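Side-chain contacts in putative polyphosphate kinase 2 family protein (Arthrobacter aurescens, PDB 3RHF), which probably acts as a polyphosphate kinase, transferring phosphate between polyphosphate and nucleotides on a P-loop-type alpha/beta core: residues 143-146 / 147-151; 224-227 / 228-231. One frame throughout, in Å; residues are numbered along the deposited sequence.

Interaction 1: residues 143-146 / 147-151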
# COMPACT_ATOMS: atom_id res chain seq x y z
N TYR A 143 -2.47 9.51 20.25
CA TYR A 143 -1.84 10.67 20.80
C TYR A 143 -2.47 11.98 20.38
O TYR A 143 -2.38 12.97 21.12
CB TYR A 143 -0.33 10.64 20.49
CG TYR A 143 0.34 9.56 21.33
CD1 TYR A 143 0.74 9.81 22.62
CD2 TYR A 143 0.51 8.28 20.83
CE1 TYR A 143 1.35 8.79 23.40
CE2 TYR A 143 1.11 7.27 21.59
CZ TYR A 143 1.50 7.53 22.89
OH TYR A 143 2.10 6.52 23.62
N GLU A 144 -3.15 12.01 19.24
CA GLU A 144 -3.81 13.23 18.82
C GLU A 144 -4.67 13.75 19.95
O GLU A 144 -4.79 14.99 20.14
CB GLU A 144 -4.68 13.05 17.58
CG GLU A 144 -3.88 12.79 16.31
CD GLU A 144 -3.13 14.02 15.81
OE1 GLU A 144 -3.77 14.93 15.29
OE2 GLU A 144 -1.90 14.08 15.92
N ASP A 145 -5.24 12.80 20.73
CA ASP A 145 -6.16 13.16 21.79
C ASP A 145 -5.48 13.69 23.04
O ASP A 145 -6.17 14.08 23.95
CB ASP A 145 -7.08 12.01 22.11
CG ASP A 145 -8.00 11.69 20.95
OD1 ASP A 145 -8.92 12.50 20.69
OD2 ASP A 145 -7.79 10.65 20.29
N VAL A 146 -4.15 13.69 23.11
CA VAL A 146 -3.45 14.48 24.12
C VAL A 146 -2.53 15.58 23.56
O VAL A 146 -1.67 16.09 24.29
CB VAL A 146 -2.63 13.60 25.05
CG1 VAL A 146 -3.54 12.66 25.76
CG2 VAL A 146 -1.51 12.88 24.30
N LEU A 147 -2.71 15.94 22.29
CA LEU A 147 -1.89 16.99 21.66
C LEU A 147 -2.79 18.16 21.24
O LEU A 147 -2.80 19.18 21.87
CB LEU A 147 -1.10 16.47 20.46
CG LEU A 147 -0.05 15.42 20.80
CD1 LEU A 147 0.35 14.64 19.58
CD2 LEU A 147 1.16 16.04 21.52
N ILE A 148 -3.54 17.99 20.17
CA ILE A 148 -4.37 19.04 19.66
C ILE A 148 -5.33 19.43 20.81
O ILE A 148 -5.45 20.61 21.15
CB ILE A 148 -5.05 18.62 18.30
CG1 ILE A 148 -5.63 19.84 17.58
CG2 ILE A 148 -6.14 17.62 18.47
CD1 ILE A 148 -5.96 19.60 16.05
N HIS A 149 -5.91 18.45 21.48
CA HIS A 149 -6.87 18.71 22.55
C HIS A 149 -6.23 19.50 23.68
O HIS A 149 -6.86 20.34 24.30
CB HIS A 149 -7.43 17.39 23.09
CG HIS A 149 -8.41 16.71 22.17
ND1 HIS A 149 -9.69 16.37 22.57
CD2 HIS A 149 -8.29 16.29 20.89
CE1 HIS A 149 -10.32 15.77 21.57
NE2 HIS A 149 -9.49 15.72 20.54
N ARG A 150 -4.97 19.23 23.97
CA ARG A 150 -4.29 19.98 25.01
C ARG A 150 -4.14 21.45 24.61
O ARG A 150 -4.69 22.33 25.25
CB ARG A 150 -2.95 19.36 25.29
CG ARG A 150 -2.21 20.04 26.40
CD ARG A 150 -1.05 19.19 26.79
NE ARG A 150 -0.47 19.57 28.06
CZ ARG A 150 0.34 20.61 28.24
NH1 ARG A 150 0.69 21.44 27.23
NH2 ARG A 150 0.84 20.82 29.45
N VAL A 151 -3.41 21.67 23.52
CA VAL A 151 -3.18 22.98 22.96
C VAL A 151 -4.41 23.87 23.00
O VAL A 151 -4.34 25.01 23.46
CB VAL A 151 -2.74 22.89 21.51
CG1 VAL A 151 -2.55 24.30 20.90
CG2 VAL A 151 -1.46 22.11 21.40

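Interaction 2: residues 224-227 / 228-231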
# COMPACT_ATOMS: atom_id res chain seq x y z
N TYR A 224 2.20 23.20 21.04
CA TYR A 224 2.41 21.88 20.49
C TYR A 224 3.72 21.26 20.92
O TYR A 224 3.72 20.13 21.31
CB TYR A 224 2.34 21.89 18.98
CG TYR A 224 0.95 21.84 18.39
CD1 TYR A 224 0.23 20.64 18.34
CD2 TYR A 224 0.37 22.97 17.86
CE1 TYR A 224 -1.07 20.60 17.77
CE2 TYR A 224 -0.89 22.93 17.30
CZ TYR A 224 -1.61 21.76 17.25
OH TYR A 224 -2.85 21.81 16.66
N MSE A 225 4.84 21.96 20.84
CA MSE A 225 6.08 21.36 21.36
C MSE A 225 5.98 20.95 22.83
O MSE A 225 6.58 19.95 23.25
CB MSE A 225 7.27 22.30 21.24
CG MSE A 225 7.80 22.56 19.80
SE MSE A 225 7.95 21.01 18.58
CE MSE A 225 6.12 20.97 17.84
N ASP A 226 5.24 21.74 23.62
CA ASP A 226 5.05 21.44 25.05
C ASP A 226 4.17 20.15 25.22
O ASP A 226 4.46 19.27 26.04
CB ASP A 226 4.47 22.68 25.80
CG ASP A 226 4.45 22.50 27.31
OD1 ASP A 226 5.54 22.31 27.90
OD2 ASP A 226 3.35 22.51 27.93
N ALA A 227 3.11 20.09 24.42
CA ALA A 227 2.22 18.95 24.43
C ALA A 227 2.99 17.67 24.16
O ALA A 227 2.81 16.66 24.83
CB ALA A 227 1.13 19.14 23.40
N TYR A 228 3.86 17.73 23.16
CA TYR A 228 4.63 16.58 22.78
C TYR A 228 5.53 16.19 23.93
O TYR A 228 5.60 15.02 24.30
CB TYR A 228 5.46 16.86 21.50
CG TYR A 228 4.70 16.47 20.24
CD1 TYR A 228 4.54 15.14 19.88
CD2 TYR A 228 4.11 17.44 19.42
CE1 TYR A 228 3.83 14.79 18.76
CE2 TYR A 228 3.38 17.06 18.28
CZ TYR A 228 3.24 15.73 17.97
OH TYR A 228 2.52 15.31 16.86
N SER A 229 6.22 17.18 24.49
CA SER A 229 7.25 16.87 25.45
C SER A 229 6.61 16.30 26.69
O SER A 229 7.16 15.40 27.28
CB SER A 229 8.11 18.10 25.76
OG SER A 229 7.33 19.05 26.37
N VAL A 230 5.43 16.79 27.06
CA VAL A 230 4.72 16.24 28.21
C VAL A 230 4.26 14.82 27.91
O VAL A 230 4.56 13.89 28.68
CB VAL A 230 3.55 17.12 28.65
CG1 VAL A 230 2.70 16.40 29.75
CG2 VAL A 230 4.10 18.46 29.16
N ALA A 231 3.57 14.66 26.78
CA ALA A 231 3.22 13.34 26.23
C ALA A 231 4.37 12.34 26.32
O ALA A 231 4.14 11.19 26.69
CB ALA A 231 2.74 13.46 24.76

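Interaction 1: residues 143-146 / 147-151
The carbonyl oxygen of E144 receives the backbone N-H of L147 at 3.1 Å, from above the carbonyl plane rather than within it, and a weak, bent bond from I148 N (131° at the hydrogen) reaches the same oxygen. V146 N is bonded to Y143 O, so the chain turns tightly just before helix 148-151 begins. L147 folds its side chain back over this turn: CG, beside its own backbone N and anti to the carbonyl carbon (chi1 -64°), lies 3.4 Å from Y143 O, and CD1 comes to 4.2 Å from Y143 CB. The isobutyl group thus rests on the peptide of Y143 as much as on its CB. I148 touches through its shorter branch, with CG2 3.4 Å from E144 O, so that this carbonyl has both an N-H and a methyl of the same residue close by. On the more exposed side, D145 and H149 run side by side in the same direction. D145 OD1 lies 3.3 Å from H149 NE2, but the angle is poor for a hydrogen bond, and the carboxylate and ring planes stand 64° apart. R150 leaves the turn after its CB passes 3.7 Å from V146 O, and its extended chain carries the guanidinium to D226. The turn follows strand 135-139 of the parallel sheet. Y143 reaches E171 and K183 through its hydroxyl, V146 and H149 pack on R163 of helix 157-176, and L147 and I148 face helix 221-235.

Interaction 2: residues 224-227 / 228-231
Y228 turns the edge of its ring to the carbonyl of Y224 one helical turn earlier: CD2 lies 3.3 Å from Y224 O, near the ring plane. That same oxygen takes the backbone N-H of Y228 at 3.0 Å, so it meets both the main chain and the ring edge of one residue. Beside it, the selenomethionine M225 curls forward until its CE methyl is 4.4 Å from Y228 CD2, a loose approach that is oblique to the ring. The hydroxyl of S229 is directed back along the helix: with OG between the backbone N and the carbonyl carbon (chi1 65°), it gives its proton to D226 O over 2.9 Å. V230 N bonds to this oxygen too, in the regular i to i+4 pattern of an alpha helix, which makes D226 O a doubly gripped acceptor. Replacing S229 by alanine removes the hydroxyl, and D226 O would probably be left with the V230 N-H as its one remaining bond of this pair. The pattern belongs to helix 221-235, which precedes the edge strand 242-246 in the P-loop-type alpha/beta fold. V230 adds a methyl to the same carbonyl, CG2 standing 3.2 Å from D226 O. In the D226 carboxylate, its CG anti to the backbone N (chi1 -171°), OD1 stays 4.0 Å from S229 OG, while OD2 is turned to R150. A231 closes the turn, its N bonded to A227 O and its CB 3.2 Å from that oxygen, while Y228 OH makes a weak hydrogen bond to Q81 NE2.

In the fold
Interactions 1 and 2 lie about 9 Å apart, centre to centre, and press against each other, the turn leading into helix 148-151 against helix 221-235. Each has a buried side and a more open one. Between them the apolar join is made by L147, its CD1 3.5 Å from Y228 CZ and its CD2 against A227, while I148 CG1 packs on the hydroxyl end of Y224; nearer the solvent, R150 NH1 and D226 OD2 form a salt bridge of 2.9 Å. Both share a carbonyl oxygen: between two backbone N-H groups, one weak, at the helix entrance in interaction 1, and between a backbone N-H and a serine hydroxyl within a continuous helix in interaction 2. Q81 of strand 75-82 contacts both.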